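Long-range contacts in peroxisomal acyl-coenzyme A oxidase 1 (Arabidopsis thaliana, PDB 1W07), which oxidises medium- and long-chain acyl-CoAs to 2-trans-enoyl-CoAs with FAD as cofactor, passing the electrons to oxygen to give hydrogen peroxide: residues I132-Q137 / K181-A186; N219-D224 / N239-F244. The protein carries 1 engineered substitution. One frame throughout, in Å; residues are numbered along the deposited sequence.

Contact 1 (I132-Q137 / K181-A186); sequences IGCYAQ and KVSTHA. With FAD (flavin-adenine dinucleotide), chain I.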
loop_
_atom_site.group_PDB
_atom_site.type_symbol
_atom_site.label_atom_id
_atom_site.label_comp_id
_atom_site.label_asym_id
_atom_site.label_seq_id
_atom_site.Cartn_x
_atom_site.Cartn_y
_atom_site.Cartn_z
ATOM N N ILE B 132 -29.599 8.772 -17.258
ATOM C CA ILE B 132 -28.539 8.278 -16.391
ATOM C C ILE B 132 -27.643 9.469 -16.083
ATOM O O ILE B 132 -27.080 10.094 -16.985
ATOM C CB ILE B 132 -27.730 7.135 -17.079
ATOM C CG1 ILE B 132 -28.635 5.919 -17.282
ATOM C CG2 ILE B 132 -26.540 6.732 -16.219
ATOM C CD1 ILE B 132 -27.986 4.786 -18.053
ATOM N N GLY B 133 -27.525 9.795 -14.799
ATOM C CA GLY B 133 -26.731 10.945 -14.414
ATOM C C GLY B 133 -25.483 10.649 -13.616
ATOM O O GLY B 133 -25.325 9.564 -13.049
ATOM N N CYS B 134 -24.592 11.633 -13.580
ATOM C CA CYS B 134 -23.339 11.518 -12.852
ATOM C C CYS B 134 -23.120 12.830 -12.103
ATOM O O CYS B 134 -23.848 13.795 -12.325
ATOM C CB CYS B 134 -22.185 11.252 -13.824
ATOM S SG CYS B 134 -22.000 12.451 -15.169
ATOM N N TYR B 135 -22.122 12.852 -11.221
ATOM C CA TYR B 135 -21.794 14.021 -10.404
ATOM C C TYR B 135 -20.524 14.666 -10.958
ATOM O O TYR B 135 -19.419 14.224 -10.647
ATOM C CB TYR B 135 -21.557 13.566 -8.958
ATOM C CG TYR B 135 -21.558 14.662 -7.929
ATOM C CD1 TYR B 135 -22.756 15.193 -7.454
ATOM C CD2 TYR B 135 -20.359 15.187 -7.435
ATOM C CE1 TYR B 135 -22.760 16.216 -6.518
ATOM C CE2 TYR B 135 -20.364 16.211 -6.496
ATOM C CZ TYR B 135 -21.569 16.722 -6.049
ATOM O OH TYR B 135 -21.578 17.762 -5.147
ATOM N N ALA B 136 -20.675 15.716 -11.763
ATOM C CA ALA B 136 -19.522 16.369 -12.372
ATOM C C ALA B 136 -19.071 17.623 -11.633
ATOM O O ALA B 136 -19.459 18.748 -11.969
ATOM C CB ALA B 136 -19.811 16.686 -13.833
ATOM N N GLN B 137 -18.244 17.422 -10.617
ATOM C CA GLN B 137 -17.761 18.553 -9.850
ATOM C C GLN B 137 -16.266 18.763 -10.095
ATOM O O GLN B 137 -15.853 19.790 -10.623
ATOM C CB GLN B 137 -18.058 18.308 -8.364
ATOM C CG GLN B 137 -17.481 19.331 -7.399
ATOM C CD GLN B 137 -17.956 19.106 -5.972
ATOM O OE1 GLN B 137 -19.125 19.321 -5.656
ATOM N NE2 GLN B 137 -17.056 18.647 -5.109
ATOM N N LYS B 181 -18.617 7.224 -20.506
ATOM C CA LYS B 181 -19.336 6.684 -21.646
ATOM C C LYS B 181 -20.822 6.445 -21.422
ATOM O O LYS B 181 -21.575 6.320 -22.387
ATOM C CB LYS B 181 -18.690 5.357 -22.075
ATOM C CG LYS B 181 -17.222 5.470 -22.514
ATOM C CD LYS B 181 -17.051 6.316 -23.776
ATOM C CE LYS B 181 -15.583 6.672 -24.009
ATOM N NZ LYS B 181 -15.409 7.584 -25.175
ATOM N N VAL B 182 -21.264 6.427 -20.167
ATOM C CA VAL B 182 -22.657 6.112 -19.891
ATOM C C VAL B 182 -23.667 7.224 -19.683
ATOM O O VAL B 182 -24.683 7.266 -20.376
ATOM C CB VAL B 182 -22.746 5.162 -18.684
ATOM C CG1 VAL B 182 -24.214 4.723 -18.434
ATOM C CG2 VAL B 182 -21.834 3.973 -18.939
ATOM N N SER B 183 -23.404 8.104 -18.720
ATOM C CA SER B 183 -24.343 9.159 -18.397
ATOM C C SER B 183 -24.826 9.980 -19.575
ATOM O O SER B 183 -24.050 10.355 -20.459
ATOM C CB SER B 183 -23.761 10.086 -17.334
ATOM O OG SER B 183 -23.686 9.423 -16.080
ATOM N N THR B 184 -26.128 10.246 -19.587
ATOM C CA THR B 184 -26.731 11.053 -20.640
ATOM C C THR B 184 -26.902 12.466 -20.094
ATOM O O THR B 184 -26.950 13.429 -20.854
ATOM C CB THR B 184 -28.127 10.521 -21.055
ATOM O OG1 THR B 184 -29.018 10.552 -19.929
ATOM C CG2 THR B 184 -28.020 9.099 -21.579
ATOM N N HIS B 185 -26.977 12.567 -18.767
ATOM C CA HIS B 185 -27.153 13.838 -18.077
ATOM C C HIS B 185 -26.184 13.929 -16.899
ATOM O O HIS B 185 -25.552 12.942 -16.504
ATOM C CB HIS B 185 -28.591 13.976 -17.530
ATOM C CG HIS B 185 -29.649 14.095 -18.585
ATOM N ND1 HIS B 185 -29.982 13.061 -19.432
ATOM C CD2 HIS B 185 -30.438 15.140 -18.938
ATOM C CE1 HIS B 185 -30.926 13.465 -20.265
ATOM N NE2 HIS B 185 -31.219 14.722 -19.985
ATOM N N ALA B 186 -26.085 15.117 -16.323
ATOM C CA ALA B 186 -25.211 15.287 -15.181
ATOM C C ALA B 186 -25.459 16.558 -14.407
ATOM O O ALA B 186 -25.926 17.559 -14.954
ATOM C CB ALA B 186 -23.761 15.256 -15.630
HETATM P PA FAD I . -5.420 17.694 -3.652
HETATM O O1A FAD I . -6.489 18.221 -2.776
HETATM O O2A FAD I . -4.915 18.567 -4.734
HETATM O O5B FAD I . -4.197 17.218 -2.723
HETATM C C5B FAD I . -2.971 16.755 -3.295
HETATM C C4B FAD I . -1.872 16.727 -2.228
HETATM O O4B FAD I . -1.760 18.059 -1.691
HETATM C C3B FAD I . -2.259 15.814 -1.061
HETATM O O3B FAD I . -1.078 15.343 -0.407
HETATM C C2B FAD I . -3.033 16.767 -0.152
HETATM O O2B FAD I . -2.920 16.351 1.211
HETATM C C1B FAD I . -2.208 18.045 -0.325
HETATM N N9A FAD I . -3.014 19.248 -0.012
HETATM C C8A FAD I . -3.942 19.800 -0.795
HETATM N N7A FAD I . -4.465 20.865 -0.187
HETATM C C5A FAD I . -3.871 20.992 0.995
HETATM C C6A FAD I . -3.990 21.902 2.038
HETATM N N6A FAD I . -4.909 22.861 2.016
HETATM N N1A FAD I . -3.153 21.755 3.151
HETATM C C2A FAD I . -2.232 20.703 3.196
HETATM N N3A FAD I . -2.157 19.852 2.189
HETATM C C4A FAD I . -2.941 19.966 1.104
HETATM N N1 FAD I . -15.126 13.915 -8.366
HETATM C C2 FAD I . -16.421 14.234 -8.795
HETATM O O2 FAD I . -16.769 15.409 -8.876
HETATM N N3 FAD I . -17.302 13.198 -9.142
HETATM C C4 FAD I . -16.887 11.863 -9.064
HETATM O O4 FAD I . -17.681 10.962 -9.339
HETATM C C4X FAD I . -15.591 11.558 -8.659
HETATM N N5 FAD I . -15.134 10.232 -8.652
HETATM C C5X FAD I . -13.830 9.915 -8.264
HETATM C C6 FAD I . -13.364 8.609 -8.374
HETATM C C7 FAD I . -12.035 8.314 -8.098
HETATM C C7M FAD I . -11.558 6.870 -8.246
HETATM C C8 FAD I . -11.162 9.334 -7.703
HETATM C C8M FAD I . -9.693 9.037 -7.392
HETATM C C9 FAD I . -11.635 10.635 -7.584
HETATM C C9A FAD I . -12.964 10.940 -7.860
HETATM N N10 FAD I . -13.437 12.258 -7.815
HETATM C C10 FAD I . -14.716 12.576 -8.302
HETATM C "C1'" FAD I . -12.561 13.368 -7.362
HETATM C "C2'" FAD I . -12.451 13.359 -5.835
HETATM O "O2'" FAD I . -13.756 13.390 -5.252
HETATM C "C3'" FAD I . -11.611 14.501 -5.254
HETATM O "O3'" FAD I . -12.162 15.756 -5.663
HETATM C "C4'" FAD I . -10.147 14.440 -5.694
HETATM O "O4'" FAD I . -9.694 13.090 -5.820
HETATM C "C5'" FAD I . -9.287 15.179 -4.668
HETATM O "O5'" FAD I . -7.901 14.990 -4.951
HETATM P P FAD I . -6.992 16.208 -5.467
HETATM O O1P FAD I . -6.350 15.765 -6.722
HETATM O O2P FAD I . -7.810 17.442 -5.481
HETATM O O3P FAD I . -5.891 16.301 -4.300
#
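Ile-132 and Thr-184 grip each other tightly where strands 133-136 and 185-194 begin to pair in parallel, in the mixed sheet of the acyl-CoA dehydrogenase-type middle domain. The carbonyl of Ile-132 takes two backbone N-H groups at once: Thr-184 N lies 2.8 Å from Ile-132 O in the carbonyl plane, and His-185 N lies 3.0 Å from Ile-132 O, tilted 31° from that plane. In return Ile-132 N gives a straight bond to Thr-184 OG1, at 3.3 Å. This hydroxyl, between its own N and carbonyl carbon (chi1 61°), also pairs with His-185 ND1. Threonine suits the place because one short polar branch serves both Ile-132 N and the imidazole. Ile-132 CG2 also meets Val-182 CG1 at 3.8 Å, the two side chains crossing at an angle, an apolar pair continued by Tyr-98 of helix 98-113 and Leu-655 of the second subunit.

The hydrogen bonding weakens further along, Cys-134 N reaching His-185 O by a weak bond of 3.3 Å, but the packing stays tight: Cys-134 SG is only 3.3 Å from Ala-186 CB, and a residue no larger than alanine suits the place. Ser-183 OG, beside Cys-134 CB, spends its bond on Gly-178 O. Beyond Cys-134 the strand pairs on, Ala-136 with the backbone of Val-187 and Tyr-189, while the partly exposed Tyr-135 and Gln-137 turn to the flavin. FAD N3 donates to Tyr-135 O at 2.8 Å, and Gln-137 N to FAD O2 at 3.0 Å. Main-chain atoms thus read the pyrimidine edge, and an N-H on O2 would be expected to favour negative charge gathering there on reduction.

Contact 2 (N219-D224 / N239-F244); sequences NITVGD and NGFLMF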
loop_
_atom_site.group_PDB
_atom_site.type_symbol
_atom_site.label_atom_id
_atom_site.label_comp_id
_atom_site.label_asym_id
_atom_site.label_seq_id
_atom_site.Cartn_x
_atom_site.Cartn_y
_atom_site.Cartn_z
ATOM N N ASN B 219 -21.390 20.842 -28.903
ATOM C CA ASN B 219 -20.446 21.550 -28.039
ATOM C C ASN B 219 -20.027 20.790 -26.778
ATOM O O ASN B 219 -19.419 21.355 -25.861
ATOM C CB ASN B 219 -21.019 22.914 -27.665
ATOM C CG ASN B 219 -21.265 23.785 -28.885
ATOM O OD1 ASN B 219 -20.422 23.858 -29.781
ATOM N ND2 ASN B 219 -22.414 24.445 -28.927
ATOM N N ILE B 220 -20.339 19.501 -26.740
ATOM C CA ILE B 220 -19.985 18.664 -25.605
ATOM C C ILE B 220 -18.814 17.759 -25.960
ATOM O O ILE B 220 -18.884 16.994 -26.916
ATOM C CB ILE B 220 -21.179 17.776 -25.170
ATOM C CG1 ILE B 220 -22.314 18.645 -24.627
ATOM C CG2 ILE B 220 -20.729 16.764 -24.108
ATOM C CD1 ILE B 220 -21.986 19.341 -23.319
ATOM N N THR B 221 -17.740 17.860 -25.182
ATOM C CA THR B 221 -16.553 17.024 -25.365
ATOM C C THR B 221 -16.481 16.134 -24.124
ATOM O O THR B 221 -16.276 16.632 -23.017
ATOM C CB THR B 221 -15.285 17.876 -25.464
ATOM O OG1 THR B 221 -15.365 18.721 -26.616
ATOM C CG2 THR B 221 -14.048 17.000 -25.582
ATOM N N VAL B 222 -16.669 14.831 -24.312
ATOM C CA VAL B 222 -16.651 13.888 -23.195
ATOM C C VAL B 222 -15.905 12.598 -23.533
ATOM O O VAL B 222 -15.870 12.169 -24.685
ATOM C CB VAL B 222 -18.104 13.550 -22.736
ATOM C CG1 VAL B 222 -18.881 12.894 -23.882
ATOM C CG2 VAL B 222 -18.080 12.643 -21.514
ATOM N N GLY B 223 -15.302 11.979 -22.522
ATOM C CA GLY B 223 -14.567 10.748 -22.746
ATOM C C GLY B 223 -14.078 10.167 -21.434
ATOM O O GLY B 223 -14.349 10.726 -20.369
ATOM N N ASP B 224 -13.357 9.052 -21.526
ATOM C CA ASP B 224 -12.808 8.356 -20.366
ATOM C C ASP B 224 -11.413 8.885 -20.070
ATOM O O ASP B 224 -10.644 9.176 -20.986
ATOM C CB ASP B 224 -12.791 6.845 -20.653
ATOM C CG ASP B 224 -12.296 6.022 -19.482
ATOM O OD1 ASP B 224 -11.066 5.840 -19.363
ATOM O OD2 ASP B 224 -13.134 5.565 -18.674
ATOM N N ASN B 239 -14.706 6.616 -15.499
ATOM C CA ASN B 239 -14.426 7.942 -14.954
ATOM C C ASN B 239 -14.056 8.792 -16.153
ATOM O O ASN B 239 -13.250 8.380 -17.000
ATOM C CB ASN B 239 -13.276 7.895 -13.941
ATOM C CG ASN B 239 -13.639 7.110 -12.697
ATOM O OD1 ASN B 239 -13.301 5.938 -12.572
ATOM N ND2 ASN B 239 -14.366 7.752 -11.783
ATOM N N GLY B 240 -14.644 9.973 -16.260
ATOM C CA GLY B 240 -14.347 10.739 -17.446
ATOM C C GLY B 240 -14.001 12.192 -17.325
ATOM O O GLY B 240 -13.823 12.739 -16.236
ATOM N N PHE B 241 -13.861 12.813 -18.485
ATOM C CA PHE B 241 -13.570 14.228 -18.526
ATOM C C PHE B 241 -14.730 14.852 -19.283
ATOM O O PHE B 241 -15.495 14.151 -19.947
ATOM C CB PHE B 241 -12.223 14.480 -19.210
ATOM C CG PHE B 241 -12.137 13.944 -20.602
ATOM C CD1 PHE B 241 -12.700 14.637 -21.671
ATOM C CD2 PHE B 241 -11.467 12.747 -20.852
ATOM C CE1 PHE B 241 -12.589 14.140 -22.982
ATOM C CE2 PHE B 241 -11.352 12.248 -22.143
ATOM C CZ PHE B 241 -11.920 12.954 -23.216
ATOM N N LEU B 242 -14.879 16.162 -19.166
ATOM C CA LEU B 242 -15.982 16.845 -19.830
ATOM C C LEU B 242 -15.664 18.314 -19.997
ATOM O O LEU B 242 -15.284 18.983 -19.040
ATOM C CB LEU B 242 -17.263 16.694 -19.005
ATOM C CG LEU B 242 -18.516 17.486 -19.420
ATOM C CD1 LEU B 242 -18.934 17.105 -20.827
ATOM C CD2 LEU B 242 -19.641 17.191 -18.442
ATOM N N MET B 243 -15.824 18.811 -21.217
ATOM C CA MET B 243 -15.563 20.214 -21.515
ATOM C C MET B 243 -16.806 20.778 -22.211
ATOM O O MET B 243 -17.464 20.081 -22.984
ATOM C CB MET B 243 -14.340 20.364 -22.442
ATOM C CG MET B 243 -12.995 19.829 -21.894
ATOM S SD MET B 243 -11.514 20.436 -22.793
ATOM C CE MET B 243 -11.758 19.723 -24.402
ATOM N N PHE B 244 -17.138 22.032 -21.923
ATOM C CA PHE B 244 -18.286 22.672 -22.545
ATOM C C PHE B 244 -17.814 23.855 -23.384
ATOM O O PHE B 244 -17.042 24.686 -22.903
ATOM C CB PHE B 244 -19.271 23.184 -21.496
ATOM C CG PHE B 244 -19.580 22.196 -20.413
ATOM C CD1 PHE B 244 -18.740 22.068 -19.311
ATOM C CD2 PHE B 244 -20.722 21.411 -20.480
ATOM C CE1 PHE B 244 -19.031 21.175 -18.291
ATOM C CE2 PHE B 244 -21.025 20.514 -19.463
ATOM C CZ PHE B 244 -20.179 20.396 -18.367
#
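With CG set between its own backbone N and carbonyl carbon (chi1 58°), Phe-241 swings its ring across to the other strand and lays it over Gly-223; in Thr-221 it is CG2 that stands anti to the backbone N, which turns the methyl to Met-243 CE and the Phe-241 edge. The CA of Gly-223 sits 3.8 Å from the ring centroid of Phe-241, 25° off the normal, a CH-pi contact in which one aromatic face covers bare backbone. Glycine fits because it has no side chain to hold the ring off. Asp-224 O also meets the ring near its plane, 3.4 Å from Phe-241 CE2. Phe-630 of the second subunit meets the same ring edge-to-face, so the phenylalanine belongs to the dimer interface as well.

The frame for this is an antiparallel ladder, its strands running at 172°, within the beta-rich middle domain of the acyl-CoA oxidase and dehydrogenase fold; strand 173-174 flanks 240-244 on its other side. Thr-221 and Met-243 form a hydrogen-bonded pair, with Met-243 N 2.9 Å from Thr-221 O and the return bond from Thr-221 N to Met-243 O at 3.1 Å. Phe-241 N binds Gly-223 O at 2.9 Å, whereas the reverse bond is weak. A phenylalanine over a cross-strand glycine matches the glycine-aromatic pairing known from other antiparallel sheets.

On the face that Thr-221 and Met-243 share with Phe-241, Thr-221 CG2 lies 3.7 Å from Met-243 CE, and the bent thioether chain runs beside it. The other face is aliphatic and aromatic: Leu-242 CD1 touches Ile-220 CG2 at 3.8 Å, and Ile-220 CD1 rests 3.7 Å from Phe-244 CD2, the two side chains pointing the same way. Bulky apolar residues suit this face, which continues onto Leu-208 and Val-247.

Contacts 1 and 2 follow one another along the chain, their centres 10 Å apart within the middle domain, and Lys-181 packs against contact 2: its CE lies 4.1 Å from Asp-224 N and its NZ 4.1 Å from Gly-223 CA. Asn-639 of the second subunit joins them again, accepting hydrogen bonds from Lys-181 NZ and Asp-224 N. Both contacts also border the flavin. Contact 1 supplies backbone partners to it, while Asn-239 of contact 2 comes within about 4 Å of FAD with its side chain. Gly-177, an FAD-binding residue, is about 3 Å from the Asn-239 side chain and about 6 Å from that of Cys-134. The FAD is itself shared, since Arg-310 and Gln-330 of the second subunit also bond to it.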